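MAU2 chromatid cohesion factor homolog (Saccharomyces cerevisiae, PDB 4XDN) forms a complex with SCC2 that is required for the association of cohesin with chromosomes, and so takes part in sister chromatid cohesion. Local coordinates at residues A[220-225]-A[257-262]; A[263-268]-A[328-333]. All blocks are in the same frame, centred on the assembly; numbering follows the deposited sequence.

Contact 1. Residues A[220-225]-A[257-262]; sequences CYVNYL and LALEMV
Val222 and Asn223 meet Leu259 in a small, buried helix-to-helix packing contact between helices 212-228 and 250-266, near the middle of a mostly helical chain whose superhelix of tetratricopeptide-like repeats is known for the Scc4/Mau2 family. The backbones come nearest at Asn223 and Leu259, whose CA atoms are 6.8 Å apart, and no hydrogen bond joins the two segments. Leu259 is the common partner: its CB points at the neighbouring helix and, with CG set anti to the carbonyl carbon (chi1 -70°), its forked end reaches two residues at once. A branched, flexible leucine suits this place because each methyl can serve a different neighbour. CD1 goes to the beta-branched Val222, at 4.2 Å from CG1, an ordinary apolar contact; Leu219 and Leu226 of helix 212-228 also touch the leucine. The buried amide of Asn223 is accounted for at both ends. OD1 accepts a hydrogen bond from Trp255 NE1, and ND2 donates to the backbone of the chain of another protein, probably SCC2, which also packs on Leu259. Two polar partners should therefore hold the flat group in its orientation and leave its surface available to an apolar neighbour. Leu259 CD2 takes that place, lying over one face of the amide almost directly above Asn223 CG, at 3.4 Å.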
ATOM      1  N   CYS A 220       0.976 -13.669  -0.554  1.00 27.17           N
ATOM      2  CA  CYS A 220       2.154 -12.806  -0.592  1.00 27.74           C
ATOM      3  C   CYS A 220       2.367 -12.309  -2.015  1.00 29.74           C
ATOM      4  O   CYS A 220       2.690 -11.142  -2.239  1.00 28.07           O
ATOM      5  CB  CYS A 220       3.406 -13.549  -0.108  1.00 25.44           C
ATOM      6  SG  CYS A 220       3.401 -14.058   1.633  1.00 27.85           S
ATOM      7  N   TYR A 221       2.176 -13.212  -2.972  1.00 31.86           N
ATOM      8  CA  TYR A 221       2.363 -12.902  -4.383  1.00 29.38           C
ATOM      9  C   TYR A 221       1.384 -11.826  -4.837  1.00 26.90           C
ATOM     10  O   TYR A 221       1.789 -10.790  -5.363  1.00 27.73           O
ATOM     11  CB  TYR A 221       2.183 -14.167  -5.224  1.00 29.53           C
ATOM     12  CG  TYR A 221       2.524 -14.022  -6.692  1.00 29.09           C
ATOM     13  CD1 TYR A 221       3.396 -13.039  -7.139  1.00 28.53           C
ATOM     14  CD2 TYR A 221       1.970 -14.881  -7.633  1.00 30.62           C
ATOM     15  CE1 TYR A 221       3.709 -12.919  -8.482  1.00 31.87           C
ATOM     16  CE2 TYR A 221       2.272 -14.766  -8.973  1.00 33.06           C
ATOM     17  CZ  TYR A 221       3.141 -13.785  -9.393  1.00 34.24           C
ATOM     18  OH  TYR A 221       3.440 -13.669 -10.731  1.00 38.28           O
ATOM     19  N   VAL A 222       0.096 -12.076  -4.623  1.00 25.89           N
ATOM     20  CA  VAL A 222      -0.944 -11.146  -5.043  1.00 29.92           C
ATOM     21  C   VAL A 222      -0.741  -9.776  -4.399  1.00 28.53           C
ATOM     22  O   VAL A 222      -0.842  -8.751  -5.075  1.00 27.15           O
ATOM     23  CB  VAL A 222      -2.352 -11.683  -4.697  1.00 31.69           C
ATOM     24  CG1 VAL A 222      -3.425 -10.623  -4.946  1.00 33.14           C
ATOM     25  CG2 VAL A 222      -2.653 -12.932  -5.513  1.00 32.14           C
ATOM     26  N   ASN A 223      -0.443  -9.761  -3.103  1.00 28.58           N
ATOM     27  CA  ASN A 223      -0.241  -8.503  -2.393  1.00 28.84           C
ATOM     28  C   ASN A 223       0.940  -7.730  -2.968  1.00 27.24           C
ATOM     29  O   ASN A 223       0.871  -6.514  -3.136  1.00 26.85           O
ATOM     30  CB  ASN A 223      -0.023  -8.746  -0.898  1.00 28.18           C
ATOM     31  CG  ASN A 223      -0.580  -7.622  -0.031  1.00 29.35           C
ATOM     32  OD1 ASN A 223      -1.018  -7.858   1.096  1.00 29.19           O
ATOM     33  ND2 ASN A 223      -0.582  -6.399  -0.559  1.00 30.80           N
ATOM     34  N   TYR A 224       2.025  -8.437  -3.270  1.00 26.47           N
ATOM     35  CA  TYR A 224       3.182  -7.809  -3.901  1.00 30.03           C
ATOM     36  C   TYR A 224       2.800  -7.161  -5.231  1.00 30.63           C
ATOM     37  O   TYR A 224       3.189  -6.030  -5.513  1.00 31.16           O
ATOM     38  CB  TYR A 224       4.300  -8.828  -4.127  1.00 28.89           C
ATOM     39  CG  TYR A 224       5.241  -8.441  -5.246  1.00 28.75           C
ATOM     40  CD1 TYR A 224       6.257  -7.516  -5.040  1.00 26.59           C
ATOM     41  CD2 TYR A 224       5.107  -8.994  -6.513  1.00 29.13           C
ATOM     42  CE1 TYR A 224       7.115  -7.158  -6.062  1.00 27.48           C
ATOM     43  CE2 TYR A 224       5.959  -8.641  -7.541  1.00 29.79           C
ATOM     44  CZ  TYR A 224       6.960  -7.721  -7.311  1.00 29.29           C
ATOM     45  OH  TYR A 224       7.808  -7.369  -8.335  1.00 32.86           O
ATOM     46  N   LEU A 225       2.039  -7.888  -6.043  1.00 30.22           N
ATOM     47  CA  LEU A 225       1.633  -7.397  -7.355  1.00 30.63           C
ATOM     48  C   LEU A 225       0.739  -6.167  -7.223  1.00 29.70           C
ATOM     49  O   LEU A 225       0.881  -5.208  -7.979  1.00 30.08           O
ATOM     50  CB  LEU A 225       0.912  -8.497  -8.141  1.00 32.90           C
ATOM     51  CG  LEU A 225       1.762  -9.706  -8.546  1.00 33.78           C
ATOM     52  CD1 LEU A 225       0.881 -10.813  -9.094  1.00 33.71           C
ATOM     53  CD2 LEU A 225       2.821  -9.321  -9.572  1.00 35.04           C
ATOM     54  N   LEU A 257      -9.692 -12.158   1.715  1.00 29.33           N
ATOM     55  CA  LEU A 257     -10.853 -11.310   1.486  1.00 31.53           C
ATOM     56  C   LEU A 257     -10.446  -9.851   1.305  1.00 29.74           C
ATOM     57  O   LEU A 257     -10.991  -9.152   0.452  1.00 30.55           O
ATOM     58  CB  LEU A 257     -11.841 -11.440   2.644  1.00 34.43           C
ATOM     59  CG  LEU A 257     -12.500 -12.814   2.798  1.00 36.63           C
ATOM     60  CD1 LEU A 257     -13.290 -12.876   4.092  1.00 40.73           C
ATOM     61  CD2 LEU A 257     -13.398 -13.123   1.609  1.00 37.99           C
ATOM     62  N   ALA A 258      -9.487  -9.397   2.104  1.00 27.95           N
ATOM     63  CA  ALA A 258      -8.999  -8.027   2.001  1.00 28.36           C
ATOM     64  C   ALA A 258      -8.386  -7.781   0.631  1.00 28.66           C
ATOM     65  O   ALA A 258      -8.629  -6.749   0.008  1.00 27.82           O
ATOM     66  CB  ALA A 258      -7.984  -7.740   3.091  1.00 25.35           C
ATOM     67  N   LEU A 259      -7.592  -8.736   0.162  1.00 28.27           N
ATOM     68  CA  LEU A 259      -6.921  -8.594  -1.119  1.00 29.64           C
ATOM     69  C   LEU A 259      -7.926  -8.586  -2.264  1.00 29.34           C
ATOM     70  O   LEU A 259      -7.733  -7.886  -3.256  1.00 29.99           O
ATOM     71  CB  LEU A 259      -5.898  -9.713  -1.319  1.00 31.08           C
ATOM     72  CG  LEU A 259      -4.651  -9.646  -0.436  1.00 32.92           C
ATOM     73  CD1 LEU A 259      -3.743 -10.835  -0.722  1.00 35.37           C
ATOM     74  CD2 LEU A 259      -3.897  -8.344  -0.634  1.00 32.38           C
ATOM     75  N   GLU A 260      -8.998  -9.356  -2.121  1.00 29.45           N
ATOM     76  CA  GLU A 260     -10.042  -9.390  -3.135  1.00 34.38           C
ATOM     77  C   GLU A 260     -10.767  -8.045  -3.190  1.00 35.17           C
ATOM     78  O   GLU A 260     -11.234  -7.626  -4.247  1.00 37.99           O
ATOM     79  CB  GLU A 260     -11.027 -10.528  -2.857  1.00 37.40           C
ATOM     80  CG  GLU A 260     -10.470 -11.910  -3.179  1.00 38.75           C
ATOM     81  CD  GLU A 260     -11.451 -13.032  -2.881  1.00 41.49           C
ATOM     82  OE1 GLU A 260     -12.258 -12.888  -1.940  1.00 42.32           O
ATOM     83  OE2 GLU A 260     -11.416 -14.060  -3.591  1.00 42.91           O
ATOM     84  N   MET A 261     -10.849  -7.372  -2.048  1.00 33.85           N
ATOM     85  CA  MET A 261     -11.429  -6.036  -1.984  1.00 35.86           C
ATOM     86  C   MET A 261     -10.540  -5.021  -2.697  1.00 33.05           C
ATOM     87  O   MET A 261     -11.027  -4.177  -3.450  1.00 32.52           O
ATOM     88  CB  MET A 261     -11.644  -5.612  -0.530  1.00 37.02           C
ATOM     89  CG  MET A 261     -13.036  -5.907   0.005  1.00 39.48           C
ATOM     90  SD  MET A 261     -14.319  -4.910  -0.776  1.00 50.95           S
ATOM     91  CE  MET A 261     -13.876  -3.269  -0.210  1.00 80.77           C
ATOM     92  N   VAL A 262      -9.235  -5.109  -2.457  1.00 32.87           N
ATOM     93  CA  VAL A 262      -8.282  -4.199  -3.080  1.00 32.90           C
ATOM     94  C   VAL A 262      -8.265  -4.397  -4.593  1.00 35.50           C
ATOM     95  O   VAL A 262      -8.122  -3.435  -5.347  1.00 35.07           O
ATOM     96  CB  VAL A 262      -6.857  -4.398  -2.515  1.00 31.91           C
ATOM     97  CG1 VAL A 262      -5.843  -3.531  -3.263  1.00 31.29           C
ATOM     98  CG2 VAL A 262      -6.825  -4.076  -1.030  1.00 31.57           C
TER

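Contact 2. Residues A[263-268]-A[328-333]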
ATOM      1  N   ILE A 263      -8.409  -5.644  -5.034  1.00 37.39           N
ATOM      2  CA  ILE A 263      -8.431  -5.942  -6.460  1.00 39.01           C
ATOM      3  C   ILE A 263      -9.612  -5.229  -7.115  1.00 39.15           C
ATOM      4  O   ILE A 263      -9.458  -4.608  -8.166  1.00 39.16           O
ATOM      5  CB  ILE A 263      -8.513  -7.462  -6.728  1.00 42.31           C
ATOM      6  CG1 ILE A 263      -7.183  -8.130  -6.373  1.00 43.77           C
ATOM      7  CG2 ILE A 263      -8.829  -7.745  -8.199  1.00 43.35           C
ATOM      8  CD1 ILE A 263      -7.237  -9.648  -6.315  1.00 45.25           C
ATOM      9  N   GLN A 264     -10.783  -5.313  -6.490  1.00 38.36           N
ATOM     10  CA  GLN A 264     -11.975  -4.647  -7.009  1.00 41.05           C
ATOM     11  C   GLN A 264     -11.792  -3.135  -7.008  1.00 40.02           C
ATOM     12  O   GLN A 264     -12.244  -2.445  -7.922  1.00 39.85           O
ATOM     13  CB  GLN A 264     -13.212  -5.022  -6.187  1.00 42.02           C
ATOM     14  CG  GLN A 264     -13.632  -6.473  -6.328  1.00 45.59           C
ATOM     15  CD  GLN A 264     -13.906  -6.862  -7.766  1.00 48.09           C
ATOM     16  OE1 GLN A 264     -13.284  -7.780  -8.300  1.00 50.81           O
ATOM     17  NE2 GLN A 264     -14.838  -6.163  -8.402  1.00 48.27           N
ATOM     18  N   LEU A 265     -11.122  -2.632  -5.979  1.00 36.81           N
ATOM     19  CA  LEU A 265     -10.867  -1.205  -5.849  1.00 36.87           C
ATOM     20  C   LEU A 265      -9.958  -0.719  -6.974  1.00 36.37           C
ATOM     21  O   LEU A 265     -10.208   0.321  -7.586  1.00 33.25           O
ATOM     22  CB  LEU A 265     -10.243  -0.905  -4.484  1.00 39.26           C
ATOM     23  CG  LEU A 265     -10.244   0.544  -3.992  1.00 41.09           C
ATOM     24  CD1 LEU A 265     -11.662   1.068  -3.854  1.00 45.65           C
ATOM     25  CD2 LEU A 265      -9.517   0.650  -2.665  1.00 39.13           C
ATOM     26  N   CYS A 266      -8.914  -1.490  -7.256  1.00 36.24           N
ATOM     27  CA  CYS A 266      -7.930  -1.116  -8.262  1.00 38.81           C
ATOM     28  C   CYS A 266      -8.500  -1.162  -9.679  1.00 36.78           C
ATOM     29  O   CYS A 266      -8.056  -0.418 -10.555  1.00 33.70           O
ATOM     30  CB  CYS A 266      -6.705  -2.029  -8.161  1.00 40.51           C
ATOM     31  SG  CYS A 266      -5.681  -1.717  -6.698  1.00 40.90           S
ATOM     32  N   LYS A 267      -9.478  -2.035  -9.899  1.00 33.75           N
ATOM     33  CA  LYS A 267     -10.129  -2.149 -11.202  1.00 38.13           C
ATOM     34  C   LYS A 267     -11.456  -1.389 -11.230  1.00 39.21           C
ATOM     35  O   LYS A 267     -12.179  -1.432 -12.228  1.00 39.90           O
ATOM     36  CB  LYS A 267     -10.365  -3.619 -11.549  1.00 43.07           C
ATOM     37  CG  LYS A 267     -11.463  -4.272 -10.729  1.00 46.17           C
ATOM     38  CD  LYS A 267     -11.493  -5.781 -10.919  1.00 50.37           C
ATOM     39  CE  LYS A 267     -11.773  -6.159 -12.364  1.00 54.18           C
ATOM     40  NZ  LYS A 267     -12.034  -7.615 -12.509  1.00 58.85           N
ATOM     41  N   ASP A 268     -11.762  -0.694 -10.136  1.00 38.06           N
ATOM     42  CA  ASP A 268     -13.033   0.008  -9.983  1.00 38.31           C
ATOM     43  C   ASP A 268     -14.211  -0.911 -10.307  1.00 39.11           C
ATOM     44  O   ASP A 268     -15.128  -0.539 -11.040  1.00 38.60           O
ATOM     45  CB  ASP A 268     -13.065   1.263 -10.863  1.00 38.76           C
ATOM     46  CG  ASP A 268     -12.375   2.447 -10.212  1.00 39.35           C
ATOM     47  OD1 ASP A 268     -12.888   2.935  -9.183  1.00 38.52           O
ATOM     48  OD2 ASP A 268     -11.333   2.897 -10.731  1.00 40.12           O
ATOM     49  N   GLN A 328     -13.914   0.535   1.589  1.00 31.59           N
ATOM     50  CA  GLN A 328     -15.270   0.755   1.103  1.00 34.50           C
ATOM     51  C   GLN A 328     -15.503   2.233   0.821  1.00 34.09           C
ATOM     52  O   GLN A 328     -16.115   2.590  -0.185  1.00 36.38           O
ATOM     53  CB  GLN A 328     -16.297   0.246   2.115  1.00 35.63           C
ATOM     54  CG  GLN A 328     -17.744   0.470   1.690  1.00 36.02           C
ATOM     55  CD  GLN A 328     -18.738  -0.105   2.676  1.00 34.06           C
ATOM     56  OE1 GLN A 328     -18.380  -0.462   3.795  1.00 32.75           O
ATOM     57  NE2 GLN A 328     -19.996  -0.199   2.262  1.00 32.59           N
ATOM     58  N   SER A 329     -15.006   3.085   1.713  1.00 32.72           N
ATOM     59  CA  SER A 329     -15.198   4.526   1.595  1.00 33.61           C
ATOM     60  C   SER A 329     -14.412   5.092   0.417  1.00 32.84           C
ATOM     61  O   SER A 329     -14.910   5.951  -0.314  1.00 32.01           O
ATOM     62  CB  SER A 329     -14.788   5.232   2.890  1.00 32.41           C
ATOM     63  OG  SER A 329     -15.594   4.808   3.979  1.00 29.80           O
ATOM     64  N   VAL A 330     -13.183   4.611   0.241  1.00 32.03           N
ATOM     65  CA  VAL A 330     -12.348   5.041  -0.876  1.00 30.77           C
ATOM     66  C   VAL A 330     -13.015   4.669  -2.198  1.00 31.04           C
ATOM     67  O   VAL A 330     -12.953   5.426  -3.169  1.00 33.31           O
ATOM     68  CB  VAL A 330     -10.939   4.411  -0.817  1.00 30.60           C
ATOM     69  CG1 VAL A 330     -10.171   4.678  -2.105  1.00 29.61           C
ATOM     70  CG2 VAL A 330     -10.162   4.955   0.369  1.00 30.62           C
ATOM     71  N   SER A 331     -13.650   3.502  -2.224  1.00 29.13           N
ATOM     72  CA  SER A 331     -14.299   3.011  -3.434  1.00 31.71           C
ATOM     73  C   SER A 331     -15.468   3.900  -3.843  1.00 32.18           C
ATOM     74  O   SER A 331     -15.847   3.926  -5.009  1.00 30.80           O
ATOM     75  CB  SER A 331     -14.790   1.574  -3.240  1.00 33.72           C
ATOM     76  OG  SER A 331     -16.094   1.546  -2.690  1.00 37.68           O
ATOM     77  N   TYR A 332     -16.034   4.626  -2.882  1.00 32.95           N
ATOM     78  CA  TYR A 332     -17.198   5.470  -3.138  1.00 36.08           C
ATOM     79  C   TYR A 332     -16.841   6.933  -3.403  1.00 36.83           C
ATOM     80  O   TYR A 332     -17.724   7.737  -3.710  1.00 37.93           O
ATOM     81  CB  TYR A 332     -18.169   5.417  -1.954  1.00 38.08           C
ATOM     82  CG  TYR A 332     -18.787   4.062  -1.670  1.00 39.74           C
ATOM     83  CD1 TYR A 332     -18.903   3.098  -2.660  1.00 40.08           C
ATOM     84  CD2 TYR A 332     -19.270   3.762  -0.404  1.00 40.10           C
ATOM     85  CE1 TYR A 332     -19.476   1.868  -2.392  1.00 39.55           C
ATOM     86  CE2 TYR A 332     -19.843   2.539  -0.128  1.00 39.44           C
ATOM     87  CZ  TYR A 332     -19.944   1.595  -1.124  1.00 38.18           C
ATOM     88  OH  TYR A 332     -20.513   0.375  -0.846  1.00 37.81           O
ATOM     89  N   ILE A 333     -15.565   7.285  -3.271  1.00 33.51           N
ATOM     90  CA  ILE A 333     -15.136   8.675  -3.434  1.00 34.76           C
ATOM     91  C   ILE A 333     -15.569   9.233  -4.783  1.00 36.18           C
ATOM     92  O   ILE A 333     -16.129  10.329  -4.858  1.00 36.21           O
ATOM     93  CB  ILE A 333     -13.604   8.820  -3.315  1.00 35.44           C
ATOM     94  CG1 ILE A 333     -13.111   8.329  -1.951  1.00 34.61           C
ATOM     95  CG2 ILE A 333     -13.172  10.268  -3.554  1.00 34.30           C
ATOM     96  CD1 ILE A 333     -13.485   9.214  -0.782  1.00 39.11           C
TER
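Leu265, in the last turn of helix 250-266, packs on Val330 and Ser331 at the C-terminal end of helix 317-331, a buried contact partly covered by the chain of another protein. Its CG stands anti to the backbone N (chi1 -164°), which swings the two methyls to the facing helix, and the leucine crosses Val330 at about a right angle. CD2 lies 4.1 Å from Val330 CG1, whereas CD1 presses on the backbone side of Ser331, 3.2 Å from its CB; that distance is tighter than usual van der Waals contact, so the exact methyl position is doubtful. One residue on, Cys266 O accepts a hydrogen bond from Asn498 ND2, which also bonds Asp268 OD2. At Asp268 the helix ends in a Schellman motif with positive phi (50°), its N bonded to Leu265 O. On the other segment, Ser331 turns its hydroxyl back on its own helix, OG donating to Gln328 O at 2.7 Å, which leaves carbon facing Leu265. Nearby, Gln328 NE2 donates almost straight to Tyr332 OH, 3.2 Å away and in the amide plane. The hydroxyl of Ser331 and the amide NE2 of Gln328 are thus used within their own segment, no hydrogen bond crosses to 263-268, and carbon packing alone joins the two.

Helix 250-266 is shared by both contacts: its middle part packs on helix 212-228 in contact 1, and its C-terminal end meets helix 317-331 in contact 2, the two centres lying about 13 Å apart. The contacts also touch directly. Val222 CG1 reaches Ile263 CD1 at 4.2 Å, and Met261 CE comes within 4.2 Å of Gln328 N. The segments of contact 1 both come earlier in the sequence than those of contact 2, and helix 250-266 packs in turn on a helix before it and one after it. Both border the chain of another protein, which packs on Leu259 and Leu265, consistent with one shared helix contributing to the binding of SCC2.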